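PDB 4EPZ: transcription anti-terminator antagonist UpxZ from Bacteroides uniformis ATCC 8492, which probably antagonises transcription anti-termination and so takes part in regulating capsular polysaccharide synthesis. Local coordinates for residues E11-A16 and C63-M68; L6-E11 and D46-E51; Q126-W131 and E142-L147; R106-G111 and H122-L127. All coordinates share one frame; numbering follows the deposited sequence. Where two conformers were deposited one is given.

Interaction 1: residues E11-A16 and C63-M68; sequences ELQRMA and CLALLM
The Gln13 amide lies flat against Leu64. The methyl Leu64 CD2 sits over one face of it, nearly above Gln13 CD, with Gln13 CD 3.9 Å from Leu64 CD2. Gln13 NE2 hydrogen-bonds to the backbone oxygen of Asn61, one turn earlier on helix 56-72. Gln13 reaches this place with CG anti to the backbone carbonyl carbon (chi1 -77°) and an extended chain beyond. On the way, Gln13 CG passes 3.7 Å from Ala65 CA. With only a methyl at Ala65, the backbones come close, Gln13 CA and Ala65 CA being 4.6 Å apart. The short axes of the two helices approach to 8.3 Å and run in the same general direction, 30° apart. Leu12 packs beside Ala65: Leu12 CD2 lies 3.5 Å from Ala65 O. One turn on, Ala16 CB meets Met68 CB at 3.9 Å. Met68, a selenomethionine, bends at chi3 (65°) and brings its CE to 3.6 Å from Gln13 O. Leu64 also packs on helix 102-115, so this pair lies within the helical core of the family fold. Between the two segments the contact depends on fit. Gln13 NE2 has its acceptor outside them, in Asn61 O, and the amide meets Leu64 by van der Waals contact.

Interaction 2: residues L6-E11 and D46-E51; sequences LSRALE and DSLFSE
Arg8 lies over Leu48 in a mixed contact, greasy below the guanidinium and polar at its rim. It joins helix 5-20, near its start, to the C-terminal end of helix 32-49 and the residues after it. Leu48 CD2 is over the centre of one guanidinium face, 3.6 Å from Arg8 CZ. Arg8 and Leu48 run alongside each other, pointing opposite ways. Arg8 bends at chi3 (66°), which lays the group across the methyl. The other branch of Leu48 turns to the backbone, with Leu48 CD1 3.9 Å from Ala9 N. Leu48 also touches Leu12 and Leu66, so it ties this edge to the helical core. At the rim, Arg8 NH1 and Glu51 OE2 form a long salt bridge of 3.7 Å, and the carboxylate plane stands 87° from the guanidinium. A water in the guanidinium plane does more of the joining. It accepts from Arg8 NH2 at 2.9 Å and donates to Ser47 O at 3.0 Å and to Glu51 OE2 at 2.7 Å. Arg8 and Ser47 each have two conformers, so the placing of the guanidinium and its polar bridge describe one of the modelled states. Cutting Leu48 back to alanine would remove the methyl under the guanidinium, and is likely to leave that face without support and Leu12 and Leu66 with less to pack on. The Glu51 side chain is about 5 Å from a bound calcium ion. That nearby charge may compete with Arg8 for the carboxylate, and the direct ion pair, already long, is likely to be modest in strength.

Interaction 3: residues Q126-W131 and E142-L147; sequences QLIETW and EIIEEL
Ile128 meets Ile144 and Leu147 where helices 118-129 and 138-152 pack together, consecutive helices joined by a loop in this all-helical fold. From Ile128 CB both branches reach the second helix. CG2 comes to the end of Ile144, with Ile128 CG2 4.2 Å from Ile144 CD1. CG1 lies anti to the carbonyl carbon (chi1 -70°) and runs across Ile144, with Ile128 CG1 4.0 Å from Ile144 CG1. The tip is shared: Ile128 CD1 is 3.8 Å from Ile144 CG1 and 3.9 Å from Leu147 CD2. A glycine at Ile128 would probably open a gap between the helices, taking from Leu147 CD2 its contact on this segment and leaving Ile144 only Trp131 there. Trp131 extends the patch beyond the end of the helix. It offers its benzo edge, not a face. Ile144 CD1 lies in the ring plane, 3.7 Å from Trp131 CZ3, and Ile143 CG2 touches Trp131 CH2 at 3.8 Å. Leu127 O and Ile128 CA lie over one face of the ring, toward its rim. Met105 of helix 102-115 touches Ile128, Trp131 and Ile143 together. The turn that carries Trp131 is fastened at Leu127 O. That oxygen accepts from Thr130 N and, on a lone pair in the carbonyl plane, from Thr130 OG1 at 2.6 Å.

Interaction 4: residues R106-G111 and H122-L127; sequences RLLTWG and HEAHQL
Thr109 OG1 is held by a hydrogen bond to the backbone oxygen of Met105, one turn back on its own helix. Across the interface Thr109 makes only a loose contact with Ala124, with Thr109 OG1 4.5 Å from Ala124 CB. The close packing falls to Leu108. Helices 102-115 and 118-129 follow each other in the chain and form a helical hairpin. Their short axes are 9.2 Å apart and run roughly antiparallel, at 146°. Leu108 sits on Ala124, with Leu108 CB 4.0 Å from Ala124 CB. Its two methyls then part. CD1 rests near the backbone, 3.8 Å from Ala124 N, and meets Leu127 at the same end, with Leu108 CD1 4.0 Å from Leu127 CD1. The other methyl, Leu108 CD2, lies 3.7 Å from Glu123 OE1. Glu123 crosses Leu108 at about a right angle. Its CG is anti to the backbone N (chi1 -174°) and the chain is extended, which sets Glu123 CG against both leucine methyls and CB against CD2. Glu123 OE2 makes a weak, long ion pair with Lys104. The hairpin packs mainly through apolar atoms, with a carboxylate oxygen at its rim. Glu123 contributes chiefly the carbon part of its chain, and its charge finds no partner on the segment it covers.

Interaction 1 lies nearest the centre of the chain and, with interaction 4, is a buried contact. Interactions 2 and 3 are partly buried and lie on opposite sides of that centre. Interactions 1 and 2 share helix 5-20, gripped by helix 56-72 in one and helix 32-49 in the other. They touch through packing of Leu12 and Leu66 on Leu48. Interactions 3 and 4 share helix 118-129 and meet where Leu147 packs on Thr109 and Ala124. Leu64 and Leu67 against Trp110 and its neighbours connect interactions 1 and 4. The chemistry follows position: three join their segments by van der Waals packing, even where Gln13 or Glu123 takes part, whereas interaction 2 adds water and a long ion pair.

Interaction 1: residues E11-A16 and C63-M68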
loop_
_atom_site.group_PDB
_atom_site.type_symbol
_atom_site.label_atom_id
_atom_site.label_comp_id
_atom_site.label_asym_id
_atom_site.label_seq_id
_atom_site.Cartn_x
_atom_site.Cartn_y
_atom_site.Cartn_z
ATOM N N GLU A 11 3.055 5.665 -11.330
ATOM C CA GLU A 11 2.419 4.798 -12.335
ATOM C C GLU A 11 2.051 3.467 -11.693
ATOM O O GLU A 11 0.925 3.013 -11.848
ATOM C CB GLU A 11 3.351 4.558 -13.523
ATOM C CG GLU A 11 3.321 5.625 -14.598
ATOM C CD GLU A 11 4.404 5.518 -15.661
ATOM O OE1 GLU A 11 5.046 4.447 -15.779
ATOM O OE2 GLU A 11 4.604 6.516 -16.391
ATOM N N LEU A 12 2.989 2.882 -10.923
ATOM C CA LEU A 12 2.769 1.633 -10.209
ATOM C C LEU A 12 1.657 1.799 -9.167
ATOM O O LEU A 12 0.821 0.919 -9.063
ATOM C CB LEU A 12 4.053 1.120 -9.534
ATOM C CG LEU A 12 3.934 -0.252 -8.849
ATOM C CD1 LEU A 12 3.332 -1.345 -9.806
ATOM C CD2 LEU A 12 5.295 -0.718 -8.315
ATOM N N GLN A 13 1.641 2.906 -8.385
ATOM C CA GLN A 13 0.549 3.104 -7.412
ATOM C C GLN A 13 -0.824 3.082 -8.109
ATOM O O GLN A 13 -1.746 2.439 -7.608
ATOM C CB GLN A 13 0.694 4.458 -6.708
ATOM C CG GLN A 13 1.760 4.456 -5.641
ATOM C CD GLN A 13 1.947 5.846 -5.089
ATOM O OE1 GLN A 13 1.039 6.679 -5.090
ATOM N NE2 GLN A 13 3.137 6.134 -4.624
ATOM N N ARG A 14 -0.908 3.785 -9.263
ATOM C CA ARG A 14 -2.132 3.889 -10.047
ATOM C C ARG A 14 -2.553 2.499 -10.576
ATOM O O ARG A 14 -3.720 2.103 -10.419
ATOM C CB ARG A 14 -1.913 4.869 -11.207
ATOM C CG ARG A 14 -2.662 6.187 -11.037
ATOM C CD ARG A 14 -1.943 7.419 -11.580
ATOM N NE ARG A 14 -1.299 7.246 -12.888
ATOM C CZ ARG A 14 -0.097 7.734 -13.181
ATOM N NH1 ARG A 14 0.597 8.401 -12.268
ATOM N NH2 ARG A 14 0.423 7.556 -14.387
HETATM N N MSE A 15 -1.610 1.766 -11.175
HETATM C CA MSE A 15 -1.887 0.449 -11.760
HETATM C C MSE A 15 -2.272 -0.568 -10.701
HETATM O O MSE A 15 -3.212 -1.348 -10.929
HETATM C CB MSE A 15 -0.703 -0.056 -12.569
HETATM C CG MSE A 15 -1.112 -1.127 -13.553
HETATM SE SE MSE A 15 0.341 -1.625 -14.678
HETATM C CE MSE A 15 0.150 -0.188 -16.057
ATOM N N ALA A 16 -1.570 -0.551 -9.542
ATOM C CA ALA A 16 -1.883 -1.479 -8.463
ATOM C C ALA A 16 -3.296 -1.191 -7.938
ATOM O O ALA A 16 -4.068 -2.118 -7.707
ATOM C CB ALA A 16 -0.848 -1.372 -7.337
ATOM N N CYS A 63 8.134 3.240 -1.636
ATOM C CA CYS A 63 7.686 2.196 -0.718
ATOM C C CYS A 63 6.218 1.924 -0.867
ATOM O O CYS A 63 5.808 0.767 -0.837
ATOM C CB CYS A 63 8.019 2.578 0.709
ATOM S SG CYS A 63 9.773 2.443 1.055
ATOM N N LEU A 64 5.405 2.992 -0.964
ATOM C CA LEU A 64 3.976 2.783 -1.124
ATOM C C LEU A 64 3.682 2.048 -2.433
ATOM O O LEU A 64 2.909 1.085 -2.418
ATOM C CB LEU A 64 3.208 4.102 -1.074
ATOM C CG LEU A 64 1.680 3.951 -1.242
ATOM C CD1 LEU A 64 1.076 3.104 -0.111
ATOM C CD2 LEU A 64 1.004 5.318 -1.335
ATOM N N ALA A 65 4.326 2.467 -3.546
ATOM C CA ALA A 65 4.126 1.777 -4.828
ATOM C C ALA A 65 4.475 0.279 -4.720
ATOM O O ALA A 65 3.738 -0.558 -5.234
ATOM C CB ALA A 65 4.974 2.426 -5.923
ATOM N N LEU A 66 5.581 -0.037 -4.044
ATOM C CA LEU A 66 6.062 -1.426 -3.932
ATOM C C LEU A 66 5.138 -2.263 -3.097
ATOM O O LEU A 66 4.837 -3.395 -3.488
ATOM C CB LEU A 66 7.475 -1.454 -3.366
ATOM C CG LEU A 66 8.554 -0.926 -4.305
ATOM C CD1 LEU A 66 9.873 -0.728 -3.536
ATOM C CD2 LEU A 66 8.729 -1.877 -5.532
ATOM N N LEU A 67 4.656 -1.721 -1.960
ATOM C CA LEU A 67 3.748 -2.470 -1.083
ATOM C C LEU A 67 2.424 -2.714 -1.778
ATOM O O LEU A 67 1.864 -3.817 -1.715
ATOM C CB LEU A 67 3.526 -1.714 0.244
ATOM C CG LEU A 67 3.224 -2.542 1.485
ATOM C CD1 LEU A 67 4.127 -3.795 1.580
ATOM C CD2 LEU A 67 3.343 -1.654 2.748
HETATM N N MSE A 68 1.904 -1.667 -2.428
HETATM C CA MSE A 68 0.658 -1.777 -3.194
HETATM C C MSE A 68 0.805 -2.780 -4.362
HETATM O O MSE A 68 -0.070 -3.639 -4.539
HETATM C CB MSE A 68 0.224 -0.406 -3.721
HETATM C CG MSE A 68 -0.223 0.501 -2.602
HETATM SE SE MSE A 68 -0.929 2.155 -3.303
HETATM C CE MSE A 68 -2.500 1.463 -4.225
#

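Interaction 2: residues L6-E11 and D46-E51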
loop_
_atom_site.group_PDB
_atom_site.type_symbol
_atom_site.label_atom_id
_atom_site.label_comp_id
_atom_site.label_asym_id
_atom_site.label_seq_id
_atom_site.Cartn_x
_atom_site.Cartn_y
_atom_site.Cartn_z
ATOM N N LEU A 6 10.178 8.674 -9.534
ATOM C CA LEU A 6 8.886 9.097 -9.020
ATOM C C LEU A 6 7.760 8.811 -10.010
ATOM O O LEU A 6 6.701 8.342 -9.571
ATOM C CB LEU A 6 8.899 10.596 -8.666
ATOM C CG LEU A 6 7.607 11.140 -8.025
ATOM C CD1 LEU A 6 7.350 10.541 -6.622
ATOM C CD2 LEU A 6 7.665 12.657 -7.938
ATOM N N SER A 7 7.964 9.111 -11.330
ATOM C CA SER A 7 6.949 8.848 -12.352
ATOM C C SER A 7 6.595 7.369 -12.354
ATOM O O SER A 7 5.418 7.031 -12.380
ATOM C CB SER A 7 7.427 9.268 -13.737
ATOM O OG SER A 7 7.332 10.678 -13.837
ATOM N N ARG A 8 7.623 6.507 -12.310
ATOM C CA ARG A 8 7.479 5.053 -12.277
ATOM C C ARG A 8 6.683 4.630 -11.027
ATOM O O ARG A 8 5.794 3.791 -11.101
ATOM C CB ARG A 8 8.873 4.393 -12.296
ATOM C CG ARG A 8 9.596 4.462 -13.649
ATOM C CD ARG A 8 11.063 4.035 -13.536
ATOM N NE ARG A 8 11.190 2.613 -13.186
ATOM C CZ ARG A 8 12.291 2.038 -12.709
ATOM N NH1 ARG A 8 13.396 2.750 -12.526
ATOM N NH2 ARG A 8 12.289 0.753 -12.388
ATOM N N ALA A 9 7.019 5.210 -9.870
ATOM C CA ALA A 9 6.317 4.867 -8.617
ATOM C C ALA A 9 4.852 5.292 -8.662
ATOM O O ALA A 9 3.972 4.534 -8.231
ATOM C CB ALA A 9 7.006 5.525 -7.414
ATOM N N LEU A 10 4.581 6.510 -9.165
ATOM C CA LEU A 10 3.197 6.963 -9.231
ATOM C C LEU A 10 2.409 6.106 -10.212
ATOM O O LEU A 10 1.242 5.832 -9.943
ATOM C CB LEU A 10 3.098 8.455 -9.576
ATOM C CG LEU A 10 3.806 9.407 -8.574
ATOM C CD1 LEU A 10 3.844 10.828 -9.121
ATOM C CD2 LEU A 10 3.175 9.337 -7.154
ATOM N N GLU A 11 3.055 5.665 -11.330
ATOM C CA GLU A 11 2.419 4.798 -12.335
ATOM C C GLU A 11 2.051 3.467 -11.693
ATOM O O GLU A 11 0.925 3.013 -11.848
ATOM C CB GLU A 11 3.351 4.558 -13.523
ATOM C CG GLU A 11 3.321 5.625 -14.598
ATOM C CD GLU A 11 4.404 5.518 -15.661
ATOM O OE1 GLU A 11 5.046 4.447 -15.779
ATOM O OE2 GLU A 11 4.604 6.516 -16.391
ATOM N N ASP A 46 9.023 -5.467 -9.368
ATOM C CA ASP A 46 10.361 -6.055 -9.380
ATOM C C ASP A 46 11.399 -5.053 -9.882
ATOM O O ASP A 46 12.467 -4.948 -9.285
ATOM C CB ASP A 46 10.382 -7.339 -10.212
ATOM C CG ASP A 46 9.803 -8.543 -9.484
ATOM O OD1 ASP A 46 9.656 -8.475 -8.228
ATOM O OD2 ASP A 46 9.542 -9.568 -10.152
ATOM N N SER A 47 11.087 -4.282 -10.942
ATOM C CA SER A 47 12.033 -3.313 -11.486
ATOM C C SER A 47 12.352 -2.197 -10.464
ATOM O O SER A 47 13.506 -1.792 -10.333
ATOM C CB SER A 47 11.489 -2.714 -12.781
ATOM O OG SER A 47 12.374 -1.738 -13.301
ATOM N N LEU A 48 11.339 -1.715 -9.737
ATOM C CA LEU A 48 11.512 -0.634 -8.779
ATOM C C LEU A 48 12.092 -1.067 -7.426
ATOM O O LEU A 48 12.646 -0.246 -6.695
ATOM C CB LEU A 48 10.153 0.033 -8.547
ATOM C CG LEU A 48 9.718 1.077 -9.592
ATOM C CD1 LEU A 48 8.281 1.535 -9.337
ATOM C CD2 LEU A 48 10.631 2.340 -9.558
ATOM N N PHE A 49 11.957 -2.357 -7.093
ATOM C CA PHE A 49 12.373 -2.888 -5.793
ATOM C C PHE A 49 13.835 -2.563 -5.399
ATOM O O PHE A 49 14.059 -2.221 -4.237
ATOM C CB PHE A 49 12.156 -4.401 -5.767
ATOM C CG PHE A 49 12.545 -5.013 -4.437
ATOM C CD1 PHE A 49 11.764 -4.807 -3.303
ATOM C CD2 PHE A 49 13.696 -5.791 -4.323
ATOM C CE1 PHE A 49 12.119 -5.390 -2.076
ATOM C CE2 PHE A 49 14.051 -6.383 -3.098
ATOM C CZ PHE A 49 13.276 -6.153 -1.979
ATOM N N SER A 50 14.786 -2.614 -6.340
ATOM C CA SER A 50 16.207 -2.363 -6.043
ATOM C C SER A 50 16.551 -0.866 -5.894
ATOM O O SER A 50 17.668 -0.546 -5.474
ATOM C CB SER A 50 17.103 -3.000 -7.105
ATOM O OG SER A 50 16.890 -2.444 -8.393
ATOM N N GLU A 51 15.608 0.038 -6.220
ATOM C CA GLU A 51 15.832 1.481 -6.140
ATOM C C GLU A 51 15.759 1.916 -4.689
ATOM O O GLU A 51 14.911 1.420 -3.936
ATOM C CB GLU A 51 14.827 2.257 -7.016
ATOM C CG GLU A 51 14.892 1.857 -8.494
ATOM C CD GLU A 51 16.104 2.322 -9.285
ATOM O OE1 GLU A 51 16.843 3.211 -8.798
ATOM O OE2 GLU A 51 16.273 1.845 -10.428
HETATM O O HOH W 1 15.082 0.048 -12.029
#

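Interaction 3: residues Q126-W131 and E142-L147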
loop_
_atom_site.group_PDB
_atom_site.type_symbol
_atom_site.label_atom_id
_atom_site.label_comp_id
_atom_site.label_asym_id
_atom_site.label_seq_id
_atom_site.Cartn_x
_atom_site.Cartn_y
_atom_site.Cartn_z
ATOM N N GLN A 126 -5.585 8.965 14.135
ATOM C CA GLN A 126 -5.299 10.349 14.514
ATOM C C GLN A 126 -5.272 11.239 13.271
ATOM O O GLN A 126 -5.743 12.379 13.317
ATOM C CB GLN A 126 -3.978 10.450 15.295
ATOM C CG GLN A 126 -4.093 9.979 16.746
ATOM C CD GLN A 126 -2.788 10.094 17.503
ATOM O OE1 GLN A 126 -1.753 9.568 17.089
ATOM N NE2 GLN A 126 -2.818 10.754 18.653
ATOM N N LEU A 127 -4.744 10.711 12.143
ATOM C CA LEU A 127 -4.709 11.469 10.889
ATOM C C LEU A 127 -6.130 11.685 10.385
ATOM O O LEU A 127 -6.504 12.800 9.986
ATOM C CB LEU A 127 -3.896 10.724 9.829
ATOM C CG LEU A 127 -2.522 11.237 9.504
ATOM C CD1 LEU A 127 -2.006 10.572 8.261
ATOM C CD2 LEU A 127 -2.492 12.793 9.356
ATOM N N ILE A 128 -6.958 10.633 10.474
ATOM C CA ILE A 128 -8.361 10.720 10.038
ATOM C C ILE A 128 -9.071 11.857 10.796
ATOM O O ILE A 128 -9.805 12.646 10.186
ATOM C CB ILE A 128 -9.124 9.362 10.219
ATOM C CG1 ILE A 128 -8.617 8.315 9.216
ATOM C CG2 ILE A 128 -10.648 9.545 10.017
ATOM C CD1 ILE A 128 -9.150 6.812 9.499
ATOM N N GLU A 129 -8.858 11.928 12.120
ATOM C CA GLU A 129 -9.477 12.931 13.006
ATOM C C GLU A 129 -9.135 14.362 12.574
ATOM O O GLU A 129 -9.835 15.291 12.944
ATOM C CB GLU A 129 -9.017 12.728 14.459
ATOM C CG GLU A 129 -9.634 11.556 15.205
ATOM C CD GLU A 129 -8.897 11.193 16.483
ATOM O OE1 GLU A 129 -8.496 12.114 17.233
ATOM O OE2 GLU A 129 -8.707 9.981 16.727
ATOM N N THR A 130 -8.047 14.550 11.803
ATOM C CA THR A 130 -7.655 15.903 11.366
ATOM C C THR A 130 -8.470 16.349 10.126
ATOM O O THR A 130 -8.451 17.531 9.781
ATOM C CB THR A 130 -6.167 16.017 11.078
ATOM O OG1 THR A 130 -5.830 15.333 9.861
ATOM C CG2 THR A 130 -5.299 15.613 12.264
ATOM N N TRP A 131 -9.177 15.410 9.461
ATOM C CA TRP A 131 -9.958 15.713 8.253
ATOM C C TRP A 131 -11.360 16.248 8.589
ATOM O O TRP A 131 -11.782 16.288 9.745
ATOM C CB TRP A 131 -10.064 14.473 7.362
ATOM C CG TRP A 131 -8.752 13.881 6.944
ATOM C CD1 TRP A 131 -7.528 14.498 6.922
ATOM C CD2 TRP A 131 -8.538 12.545 6.482
ATOM N NE1 TRP A 131 -6.571 13.629 6.452
ATOM C CE2 TRP A 131 -7.163 12.417 6.188
ATOM C CE3 TRP A 131 -9.379 11.441 6.286
ATOM C CZ2 TRP A 131 -6.619 11.228 5.670
ATOM C CZ3 TRP A 131 -8.847 10.284 5.748
ATOM C CH2 TRP A 131 -7.483 10.177 5.469
ATOM N N GLU A 142 -11.939 6.386 0.528
ATOM C CA GLU A 142 -11.433 5.076 0.131
ATOM C C GLU A 142 -10.447 4.502 1.146
ATOM O O GLU A 142 -10.557 3.325 1.472
ATOM C CB GLU A 142 -10.729 5.133 -1.222
ATOM C CG GLU A 142 -11.650 5.250 -2.427
ATOM C CD GLU A 142 -10.941 4.965 -3.742
ATOM O OE1 GLU A 142 -9.858 4.329 -3.710
ATOM O OE2 GLU A 142 -11.474 5.362 -4.804
ATOM N N ILE A 143 -9.484 5.329 1.624
ATOM C CA ILE A 143 -8.442 4.810 2.527
ATOM C C ILE A 143 -9.086 4.500 3.897
ATOM O O ILE A 143 -8.687 3.524 4.531
ATOM C CB ILE A 143 -7.203 5.727 2.627
ATOM C CG1 ILE A 143 -5.983 4.965 3.245
ATOM C CG2 ILE A 143 -7.516 7.046 3.367
ATOM C CD1 ILE A 143 -5.542 3.715 2.319
ATOM N N ILE A 144 -10.085 5.298 4.324
ATOM C CA ILE A 144 -10.809 4.990 5.575
ATOM C C ILE A 144 -11.483 3.579 5.466
ATOM O O ILE A 144 -11.392 2.760 6.402
ATOM C CB ILE A 144 -11.853 6.094 5.863
ATOM C CG1 ILE A 144 -11.159 7.389 6.320
ATOM C CG2 ILE A 144 -12.874 5.618 6.934
ATOM C CD1 ILE A 144 -12.145 8.578 6.251
ATOM N N GLU A 145 -12.104 3.311 4.310
ATOM C CA GLU A 145 -12.767 2.047 4.026
ATOM C C GLU A 145 -11.732 0.917 4.038
ATOM O O GLU A 145 -11.959 -0.136 4.648
ATOM C CB GLU A 145 -13.506 2.136 2.677
ATOM C CG GLU A 145 -14.382 0.938 2.342
ATOM C CD GLU A 145 -15.022 0.982 0.963
ATOM O OE1 GLU A 145 -15.207 2.095 0.416
ATOM O OE2 GLU A 145 -15.326 -0.105 0.420
ATOM N N GLU A 146 -10.580 1.135 3.391
ATOM C CA GLU A 146 -9.508 0.120 3.325
ATOM C C GLU A 146 -8.993 -0.233 4.726
ATOM O O GLU A 146 -8.878 -1.422 5.072
ATOM C CB GLU A 146 -8.366 0.598 2.421
ATOM C CG GLU A 146 -8.770 0.521 0.948
ATOM C CD GLU A 146 -7.885 1.261 -0.043
ATOM O OE1 GLU A 146 -6.709 1.517 0.291
ATOM O OE2 GLU A 146 -8.353 1.547 -1.167
ATOM N N LEU A 147 -8.727 0.797 5.542
ATOM C CA LEU A 147 -8.279 0.610 6.924
ATOM C C LEU A 147 -9.315 -0.177 7.721
ATOM O O LEU A 147 -8.943 -1.151 8.395
ATOM C CB LEU A 147 -8.022 1.945 7.609
ATOM C CG LEU A 147 -7.595 1.857 9.095
ATOM C CD1 LEU A 147 -6.311 1.005 9.278
ATOM C CD2 LEU A 147 -7.457 3.260 9.697
#

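Interaction 4: residues R106-G111 and H122-L127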
loop_
_atom_site.group_PDB
_atom_site.type_symbol
_atom_site.label_atom_id
_atom_site.label_comp_id
_atom_site.label_asym_id
_atom_site.label_seq_id
_atom_site.Cartn_x
_atom_site.Cartn_y
_atom_site.Cartn_z
ATOM N N ARG A 106 -1.796 6.513 3.597
ATOM C CA ARG A 106 -1.738 5.264 2.810
ATOM C C ARG A 106 -0.617 4.355 3.314
ATOM O O ARG A 106 -0.828 3.154 3.432
ATOM C CB ARG A 106 -1.576 5.589 1.316
ATOM C CG ARG A 106 -2.880 6.209 0.764
ATOM C CD ARG A 106 -2.626 6.814 -0.589
ATOM N NE ARG A 106 -3.891 7.005 -1.317
ATOM C CZ ARG A 106 -3.981 7.610 -2.501
ATOM N NH1 ARG A 106 -2.904 8.139 -3.068
ATOM N NH2 ARG A 106 -5.157 7.730 -3.106
ATOM N N LEU A 107 0.531 4.922 3.688
ATOM C CA LEU A 107 1.637 4.092 4.188
ATOM C C LEU A 107 1.255 3.482 5.553
ATOM O O LEU A 107 1.555 2.313 5.832
ATOM C CB LEU A 107 2.910 4.912 4.328
ATOM C CG LEU A 107 3.641 5.215 3.027
ATOM C CD1 LEU A 107 4.677 6.328 3.265
ATOM C CD2 LEU A 107 4.385 3.963 2.509
ATOM N N LEU A 108 0.633 4.289 6.418
ATOM C CA LEU A 108 0.206 3.761 7.730
ATOM C C LEU A 108 -0.802 2.645 7.549
ATOM O O LEU A 108 -0.693 1.630 8.240
ATOM C CB LEU A 108 -0.418 4.843 8.616
ATOM C CG LEU A 108 0.505 5.952 9.147
ATOM C CD1 LEU A 108 -0.338 7.169 9.542
ATOM C CD2 LEU A 108 1.325 5.432 10.368
ATOM N N THR A 109 -1.749 2.793 6.585
ATOM C CA THR A 109 -2.807 1.808 6.396
ATOM C C THR A 109 -2.227 0.522 5.803
ATOM O O THR A 109 -2.498 -0.576 6.301
ATOM C CB THR A 109 -3.927 2.421 5.543
ATOM O OG1 THR A 109 -4.405 3.558 6.240
ATOM C CG2 THR A 109 -5.052 1.428 5.304
ATOM N N TRP A 110 -1.474 0.638 4.706
ATOM C CA TRP A 110 -0.840 -0.538 4.094
ATOM C C TRP A 110 0.161 -1.198 5.040
ATOM O O TRP A 110 0.227 -2.431 5.093
ATOM C CB TRP A 110 -0.168 -0.160 2.777
ATOM C CG TRP A 110 -1.178 -0.102 1.685
ATOM C CD1 TRP A 110 -1.800 1.011 1.207
ATOM C CD2 TRP A 110 -1.860 -1.226 1.107
ATOM N NE1 TRP A 110 -2.749 0.656 0.268
ATOM C CE2 TRP A 110 -2.818 -0.714 0.200
ATOM C CE3 TRP A 110 -1.687 -2.621 1.196
ATOM C CZ2 TRP A 110 -3.628 -1.546 -0.585
ATOM C CZ3 TRP A 110 -2.492 -3.443 0.413
ATOM C CH2 TRP A 110 -3.468 -2.908 -0.436
ATOM N N GLY A 111 0.922 -0.401 5.785
ATOM C CA GLY A 111 1.878 -0.947 6.755
ATOM C C GLY A 111 1.158 -1.702 7.861
ATOM O O GLY A 111 1.541 -2.835 8.208
ATOM N N HIS A 122 -3.330 3.283 15.283
ATOM C CA HIS A 122 -3.566 4.403 16.192
ATOM C C HIS A 122 -3.199 5.722 15.531
ATOM O O HIS A 122 -4.017 6.662 15.544
ATOM C CB HIS A 122 -2.809 4.224 17.515
ATOM C CG HIS A 122 -3.085 5.319 18.493
ATOM N ND1 HIS A 122 -4.187 5.275 19.328
ATOM C CD2 HIS A 122 -2.429 6.484 18.699
ATOM C CE1 HIS A 122 -4.153 6.395 20.033
ATOM N NE2 HIS A 122 -3.118 7.156 19.695
ATOM N N GLU A 123 -2.003 5.779 14.900
ATOM C CA GLU A 123 -1.565 6.981 14.203
ATOM C C GLU A 123 -2.470 7.281 12.978
ATOM O O GLU A 123 -2.815 8.440 12.745
ATOM C CB GLU A 123 -0.117 6.814 13.781
ATOM C CG GLU A 123 0.432 8.083 13.178
ATOM C CD GLU A 123 1.933 8.107 13.004
ATOM O OE1 GLU A 123 2.614 7.144 13.429
ATOM O OE2 GLU A 123 2.429 9.112 12.449
ATOM N N ALA A 124 -2.891 6.237 12.239
ATOM C CA ALA A 124 -3.794 6.379 11.106
ATOM C C ALA A 124 -5.143 6.981 11.564
ATOM O O ALA A 124 -5.626 7.912 10.912
ATOM C CB ALA A 124 -4.010 5.026 10.442
ATOM N N HIS A 125 -5.710 6.522 12.713
ATOM C CA HIS A 125 -6.961 7.129 13.210
ATOM C C HIS A 125 -6.774 8.594 13.633
ATOM O O HIS A 125 -7.700 9.386 13.464
ATOM C CB HIS A 125 -7.577 6.303 14.337
ATOM C CG HIS A 125 -8.281 5.102 13.798
ATOM N ND1 HIS A 125 -9.482 5.220 13.105
ATOM C CD2 HIS A 125 -7.875 3.818 13.744
ATOM C CE1 HIS A 125 -9.794 3.999 12.713
ATOM N NE2 HIS A 125 -8.870 3.113 13.104
ATOM N N GLN A 126 -5.585 8.965 14.135
ATOM C CA GLN A 126 -5.299 10.349 14.514
ATOM C C GLN A 126 -5.272 11.239 13.271
ATOM O O GLN A 126 -5.743 12.379 13.317
ATOM C CB GLN A 126 -3.978 10.450 15.295
ATOM C CG GLN A 126 -4.093 9.979 16.746
ATOM C CD GLN A 126 -2.788 10.094 17.503
ATOM O OE1 GLN A 126 -1.753 9.568 17.089
ATOM N NE2 GLN A 126 -2.818 10.754 18.653
ATOM N N LEU A 127 -4.744 10.711 12.143
ATOM C CA LEU A 127 -4.709 11.469 10.889
ATOM C C LEU A 127 -6.130 11.685 10.385
ATOM O O LEU A 127 -6.504 12.800 9.986
ATOM C CB LEU A 127 -3.896 10.724 9.829
ATOM C CG LEU A 127 -2.522 11.237 9.504
ATOM C CD1 LEU A 127 -2.006 10.572 8.261
ATOM C CD2 LEU A 127 -2.492 12.793 9.356
#